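Local coordinates for protein PrgA (Enterococcus faecalis, PDB 6Z9K) that provides surface exclusion against unwanted conjugation from the enterococcal cell surface, this piece being its metal-binding CAP domain, probably a protease domain, at residues Tyr142-Gly156 with Glu204-Tyr217. Residues are numbered along the deposited sequence; the frame is centred on the assembly and turned at random.
Sequences YYENLGGGYYETENG and EKNSISPKIHIISY
P210 lies over one face of the Y151 ring, its CG 3.7 Å from the ring centroid, while CE1 of the same ring meets CG1 of I212 at 3.7 Å. With CG of Y151 between its backbone N and carbonyl carbon (chi1 72°), the ring reaches the 204-217 segment, and its hydroxyl donates to K211 O from above the carbonyl plane. Beyond this cluster, strands 144-148 and 211-217 pair antiparallel, N145 with I214 and G147 with I212 each exchanging two backbone bonds; strand 196-202 flanks 211-217 on its other edge.

On the sheet face carrying E144, L146 and H213, CD1 of L146 lies over one face of the imidazole, 3.8 Å from its centroid, a CH-pi contact. H213 ND1 donates almost straight (175°) to E144 OE2 at 2.7 Å; OE2 lies in the imidazole plane, whereas ND1 approaches from above the carboxylate plane. S202 OG hydrogen-bonds H213 NE2, and H120 ND1 bonds the other carboxylate oxygen, OE1. Farther out, T153 OG1 donates to E204 O, and K205 NZ to N155 OD1.

The magnesium site includes L146 and H185. Gripped at both nitrogens, the imidazole is fixed in rotation, an arrangement consistent with the histidine- and glutamate-lined cleft of CAP domains.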
loop_
_atom_site.group_PDB
_atom_site.type_symbol
_atom_site.label_atom_id
_atom_site.label_comp_id
_atom_site.label_asym_id
_atom_site.label_seq_id
_atom_site.Cartn_x
_atom_site.Cartn_y
_atom_site.Cartn_z
ATOM N N TYR A 142 -6.945 13.230 -1.300
ATOM C CA TYR A 142 -6.534 12.587 -2.566
ATOM C C TYR A 142 -5.131 12.018 -2.439
ATOM O O TYR A 142 -4.513 11.810 -3.480
ATOM C CB TYR A 142 -6.510 13.545 -3.750
ATOM C CG TYR A 142 -7.828 14.217 -3.979
ATOM C CD1 TYR A 142 -9.016 13.498 -3.884
ATOM C CD2 TYR A 142 -7.869 15.552 -4.296
ATOM C CE1 TYR A 142 -10.247 14.131 -4.057
ATOM C CE2 TYR A 142 -9.087 16.172 -4.558
ATOM C CZ TYR A 142 -10.271 15.471 -4.379
ATOM O OH TYR A 142 -11.479 16.109 -4.576
ATOM N N TYR A 143 -4.664 11.670 -1.252
ATOM C CA TYR A 143 -3.299 11.152 -1.072
ATOM C C TYR A 143 -3.272 9.757 -0.442
ATOM O O TYR A 143 -2.309 9.052 -0.675
ATOM C CB TYR A 143 -2.511 12.108 -0.179
ATOM C CG TYR A 143 -2.166 13.411 -0.845
ATOM C CD1 TYR A 143 -1.252 13.465 -1.871
ATOM C CD2 TYR A 143 -2.774 14.611 -0.442
ATOM C CE1 TYR A 143 -0.925 14.648 -2.497
ATOM C CE2 TYR A 143 -2.435 15.808 -1.043
ATOM C CZ TYR A 143 -1.495 15.835 -2.061
ATOM O OH TYR A 143 -1.152 17.004 -2.662
ATOM N N GLU A 144 -4.262 9.435 0.413
ATOM C CA GLU A 144 -4.166 8.277 1.316
ATOM C C GLU A 144 -5.170 7.166 1.005
ATOM O O GLU A 144 -6.374 7.426 0.814
ATOM C CB GLU A 144 -4.358 8.792 2.753
ATOM C CG GLU A 144 -4.409 7.697 3.799
ATOM C CD GLU A 144 -4.539 8.272 5.201
ATOM O OE1 GLU A 144 -5.669 8.499 5.632
ATOM O OE2 GLU A 144 -3.466 8.549 5.763
ATOM N N ASN A 145 -4.688 5.926 1.029
ATOM C CA ASN A 145 -5.499 4.691 1.187
ATOM C C ASN A 145 -5.139 4.137 2.569
ATOM O O ASN A 145 -3.990 3.867 2.830
ATOM C CB ASN A 145 -5.252 3.741 0.018
ATOM C CG ASN A 145 -5.848 4.278 -1.261
ATOM O OD1 ASN A 145 -7.072 4.218 -1.450
ATOM N ND2 ASN A 145 -5.005 4.811 -2.149
ATOM N N LEU A 146 -6.134 4.002 3.426
ATOM C CA LEU A 146 -5.906 3.695 4.843
ATOM C C LEU A 146 -6.439 2.298 5.162
ATOM O O LEU A 146 -7.570 2.010 4.842
ATOM C CB LEU A 146 -6.631 4.779 5.655
ATOM C CG LEU A 146 -6.504 4.791 7.155
ATOM C CD1 LEU A 146 -5.063 4.992 7.586
ATOM C CD2 LEU A 146 -7.404 5.888 7.707
ATOM N N GLY A 147 -5.611 1.490 5.779
ATOM C CA GLY A 147 -6.013 0.173 6.290
ATOM C C GLY A 147 -6.033 0.148 7.784
ATOM O O GLY A 147 -4.994 0.274 8.372
ATOM N N GLY A 148 -7.194 -0.035 8.409
ATOM C CA GLY A 148 -7.258 -0.061 9.864
ATOM C C GLY A 148 -7.704 -1.418 10.355
ATOM O O GLY A 148 -8.385 -2.016 9.596
ATOM N N GLY A 149 -7.089 -1.887 11.424
ATOM C CA GLY A 149 -7.506 -3.108 12.135
ATOM C C GLY A 149 -6.939 -4.366 11.490
ATOM O O GLY A 149 -7.509 -5.460 11.709
ATOM N N TYR A 150 -5.824 -4.222 10.784
ATOM C CA TYR A 150 -5.162 -5.370 10.130
ATOM C C TYR A 150 -4.107 -5.962 11.060
ATOM O O TYR A 150 -3.650 -7.079 10.774
ATOM C CB TYR A 150 -4.509 -4.940 8.823
ATOM C CG TYR A 150 -5.472 -4.837 7.692
ATOM C CD1 TYR A 150 -6.180 -3.673 7.437
ATOM C CD2 TYR A 150 -5.692 -5.909 6.829
ATOM C CE1 TYR A 150 -7.102 -3.608 6.415
ATOM C CE2 TYR A 150 -6.578 -5.839 5.787
ATOM C CZ TYR A 150 -7.290 -4.688 5.558
ATOM O OH TYR A 150 -8.164 -4.777 4.521
ATOM N N TYR A 151 -3.712 -5.257 12.117
ATOM C CA TYR A 151 -2.642 -5.708 13.056
ATOM C C TYR A 151 -2.835 -5.049 14.435
ATOM O O TYR A 151 -3.756 -4.279 14.593
ATOM C CB TYR A 151 -1.241 -5.475 12.460
ATOM C CG TYR A 151 -0.810 -4.032 12.409
ATOM C CD1 TYR A 151 -1.251 -3.176 11.414
ATOM C CD2 TYR A 151 0.104 -3.526 13.298
ATOM C CE1 TYR A 151 -0.884 -1.832 11.363
ATOM C CE2 TYR A 151 0.506 -2.202 13.252
ATOM C CZ TYR A 151 0.024 -1.341 12.279
ATOM O OH TYR A 151 0.398 -0.013 12.239
ATOM N N GLU A 152 -2.054 -5.471 15.433
ATOM C CA GLU A 152 -2.091 -4.954 16.834
ATOM C C GLU A 152 -0.673 -4.600 17.280
ATOM O O GLU A 152 0.223 -5.295 16.856
ATOM C CB GLU A 152 -2.657 -5.998 17.805
ATOM C CG GLU A 152 -4.123 -6.335 17.576
ATOM C CD GLU A 152 -4.383 -7.320 16.445
ATOM O OE1 GLU A 152 -5.176 -6.992 15.530
ATOM O OE2 GLU A 152 -3.810 -8.403 16.486
ATOM N N THR A 153 -0.521 -3.589 18.145
ATOM C CA THR A 153 0.768 -3.119 18.718
ATOM C C THR A 153 0.873 -3.608 20.171
ATOM O O THR A 153 -0.055 -3.299 20.924
ATOM C CB THR A 153 0.865 -1.587 18.675
ATOM O OG1 THR A 153 -0.330 -0.964 19.164
ATOM C CG2 THR A 153 1.109 -1.086 17.263
ATOM N N GLU A 154 1.879 -4.431 20.499
ATOM C CA GLU A 154 2.213 -4.812 21.907
ATOM C C GLU A 154 3.399 -3.946 22.301
ATOM O O GLU A 154 4.493 -4.181 21.765
ATOM C CB GLU A 154 2.581 -6.284 22.040
ATOM C CG GLU A 154 3.208 -6.615 23.397
ATOM C CD GLU A 154 2.973 -8.023 23.919
ATOM O OE1 GLU A 154 2.255 -8.800 23.242
ATOM O OE2 GLU A 154 3.500 -8.347 25.013
ATOM N N ASN A 155 3.167 -2.918 23.110
ATOM C CA ASN A 155 4.259 -2.022 23.546
ATOM C C ASN A 155 4.776 -1.279 22.309
ATOM O O ASN A 155 5.980 -1.010 22.230
ATOM C CB ASN A 155 5.324 -2.838 24.274
ATOM C CG ASN A 155 6.218 -2.035 25.196
ATOM O OD1 ASN A 155 6.030 -0.835 25.406
ATOM N ND2 ASN A 155 7.214 -2.706 25.738
ATOM N N GLY A 156 3.868 -0.988 21.368
ATOM C CA GLY A 156 4.171 -0.335 20.083
ATOM C C GLY A 156 4.893 -1.244 19.090
ATOM O O GLY A 156 5.297 -0.703 18.036
ATOM N N GLU A 204 -1.425 4.226 18.903
ATOM C CA GLU A 204 -0.987 4.229 20.313
ATOM C C GLU A 204 -0.291 2.908 20.602
ATOM O O GLU A 204 -0.534 1.948 19.898
ATOM C CB GLU A 204 -2.186 4.389 21.244
ATOM C CG GLU A 204 -2.853 5.735 21.135
ATOM C CD GLU A 204 -1.913 6.902 21.401
ATOM O OE1 GLU A 204 -1.054 6.787 22.338
ATOM O OE2 GLU A 204 -2.044 7.932 20.690
ATOM N N LYS A 205 0.502 2.879 21.666
ATOM C CA LYS A 205 1.424 1.780 22.025
ATOM C C LYS A 205 0.633 0.494 22.215
ATOM O O LYS A 205 1.157 -0.602 21.890
ATOM C CB LYS A 205 2.149 2.144 23.327
ATOM C CG LYS A 205 3.472 2.872 23.137
ATOM C CD LYS A 205 4.661 1.979 23.461
ATOM C CE LYS A 205 5.953 2.738 23.712
ATOM N NZ LYS A 205 6.965 1.849 24.334
ATOM N N ASN A 206 -0.569 0.626 22.769
ATOM C CA ASN A 206 -1.441 -0.513 23.093
ATOM C C ASN A 206 -2.752 -0.172 22.404
ATOM O O ASN A 206 -3.500 0.693 22.926
ATOM C CB ASN A 206 -1.443 -0.790 24.601
ATOM C CG ASN A 206 -0.057 -1.130 25.133
ATOM O OD1 ASN A 206 0.503 -2.187 24.831
ATOM N ND2 ASN A 206 0.505 -0.261 25.965
ATOM N N SER A 207 -2.903 -0.697 21.183
ATOM C CA SER A 207 -4.000 -0.353 20.257
ATOM C C SER A 207 -4.470 -1.645 19.610
ATOM O O SER A 207 -3.622 -2.456 19.193
ATOM C CB SER A 207 -3.561 0.655 19.228
ATOM O OG SER A 207 -4.662 1.079 18.417
ATOM N N ILE A 208 -5.782 -1.775 19.508
ATOM C CA ILE A 208 -6.413 -2.807 18.644
ATOM C C ILE A 208 -6.796 -2.148 17.319
ATOM O O ILE A 208 -7.572 -2.747 16.514
ATOM C CB ILE A 208 -7.586 -3.476 19.379
ATOM C CG1 ILE A 208 -8.747 -2.509 19.636
ATOM C CG2 ILE A 208 -7.065 -4.133 20.647
ATOM C CD1 ILE A 208 -9.948 -3.173 20.305
ATOM N N SER A 209 -6.231 -0.967 17.058
ATOM C CA SER A 209 -6.651 -0.164 15.908
ATOM C C SER A 209 -5.478 0.567 15.258
ATOM O O SER A 209 -5.693 1.637 14.717
ATOM C CB SER A 209 -7.638 0.794 16.450
ATOM O OG SER A 209 -7.010 1.660 17.403
ATOM N N PRO A 210 -4.243 0.020 15.203
ATOM C CA PRO A 210 -3.174 0.726 14.503
ATOM C C PRO A 210 -3.456 0.655 12.998
ATOM O O PRO A 210 -4.280 -0.162 12.508
ATOM C CB PRO A 210 -1.894 0.029 14.923
ATOM C CG PRO A 210 -2.356 -1.393 15.168
ATOM C CD PRO A 210 -3.788 -1.294 15.694
ATOM N N LYS A 211 -2.821 1.575 12.279
ATOM C CA LYS A 211 -3.151 1.881 10.884
ATOM C C LYS A 211 -1.968 1.675 9.970
ATOM O O LYS A 211 -0.806 1.783 10.404
ATOM C CB LYS A 211 -3.488 3.364 10.770
ATOM C CG LYS A 211 -4.756 3.759 11.501
ATOM C CD LYS A 211 -4.818 5.283 11.555
ATOM C CE LYS A 211 -5.916 5.748 12.440
ATOM N NZ LYS A 211 -5.901 7.217 12.589
ATOM N N ILE A 212 -2.345 1.384 8.731
ATOM C CA ILE A 212 -1.399 1.418 7.590
ATOM C C ILE A 212 -1.847 2.540 6.673
ATOM O O ILE A 212 -2.985 2.512 6.181
ATOM C CB ILE A 212 -1.419 0.087 6.840
ATOM C CG1 ILE A 212 -1.147 -1.091 7.788
ATOM C CG2 ILE A 212 -0.440 0.197 5.657
ATOM C CD1 ILE A 212 -1.423 -2.469 7.178
ATOM N N HIS A 213 -0.947 3.468 6.384
ATOM C CA HIS A 213 -1.207 4.617 5.486
ATOM C C HIS A 213 -0.430 4.389 4.183
ATOM O O HIS A 213 0.799 4.426 4.219
ATOM C CB HIS A 213 -0.732 5.947 6.132
ATOM C CG HIS A 213 -1.254 6.245 7.507
ATOM N ND1 HIS A 213 -2.244 7.193 7.735
ATOM C CD2 HIS A 213 -0.887 5.797 8.734
ATOM C CE1 HIS A 213 -2.493 7.256 9.044
ATOM N NE2 HIS A 213 -1.672 6.419 9.673
ATOM N N ILE A 214 -1.144 4.146 3.094
ATOM C CA ILE A 214 -0.522 4.084 1.755
ATOM C C ILE A 214 -0.743 5.440 1.089
ATOM O O ILE A 214 -1.858 5.820 0.815
ATOM C CB ILE A 214 -1.078 2.900 0.940
ATOM C CG1 ILE A 214 -0.778 1.568 1.638
ATOM C CG2 ILE A 214 -0.500 2.972 -0.485
ATOM C CD1 ILE A 214 -1.210 0.308 0.852
ATOM N N ILE A 215 0.352 6.170 0.909
ATOM C CA ILE A 215 0.391 7.546 0.365
ATOM C C ILE A 215 0.941 7.481 -1.070
ATOM O O ILE A 215 2.013 6.931 -1.269
ATOM C CB ILE A 215 1.196 8.467 1.292
ATOM C CG1 ILE A 215 0.701 8.386 2.752
ATOM C CG2 ILE A 215 1.138 9.864 0.704
ATOM C CD1 ILE A 215 -0.754 8.566 2.931
ATOM N N SER A 216 0.178 7.915 -2.053
ATOM C CA SER A 216 0.665 7.828 -3.462
ATOM C C SER A 216 0.135 8.996 -4.273
ATOM O O SER A 216 -0.883 9.602 -3.917
ATOM C CB SER A 216 0.293 6.499 -4.058
ATOM O OG SER A 216 -1.103 6.287 -4.052
ATOM N N TYR A 217 0.866 9.385 -5.313
ATOM C CA TYR A 217 0.567 10.619 -6.060
ATOM C C TYR A 217 1.444 10.647 -7.305
ATOM O O TYR A 217 2.420 9.850 -7.420
ATOM C CB TYR A 217 0.869 11.851 -5.173
ATOM C CG TYR A 217 2.257 11.816 -4.587
ATOM C CD1 TYR A 217 3.385 12.267 -5.280
ATOM C CD2 TYR A 217 2.457 11.295 -3.294
ATOM C CE1 TYR A 217 4.664 12.163 -4.740
ATOM C CE2 TYR A 217 3.736 11.143 -2.782
ATOM C CZ TYR A 217 4.838 11.624 -3.469
ATOM O OH TYR A 217 6.123 11.534 -2.982
HETATM O O HOH W 1 -2.613 11.615 -5.113
HETATM O O HOH W 2 -2.531 6.155 -1.878
HETATM O O HOH W 3 -4.189 -1.773 10.194
HETATM O O HOH W 4 3.011 -0.281 25.697
#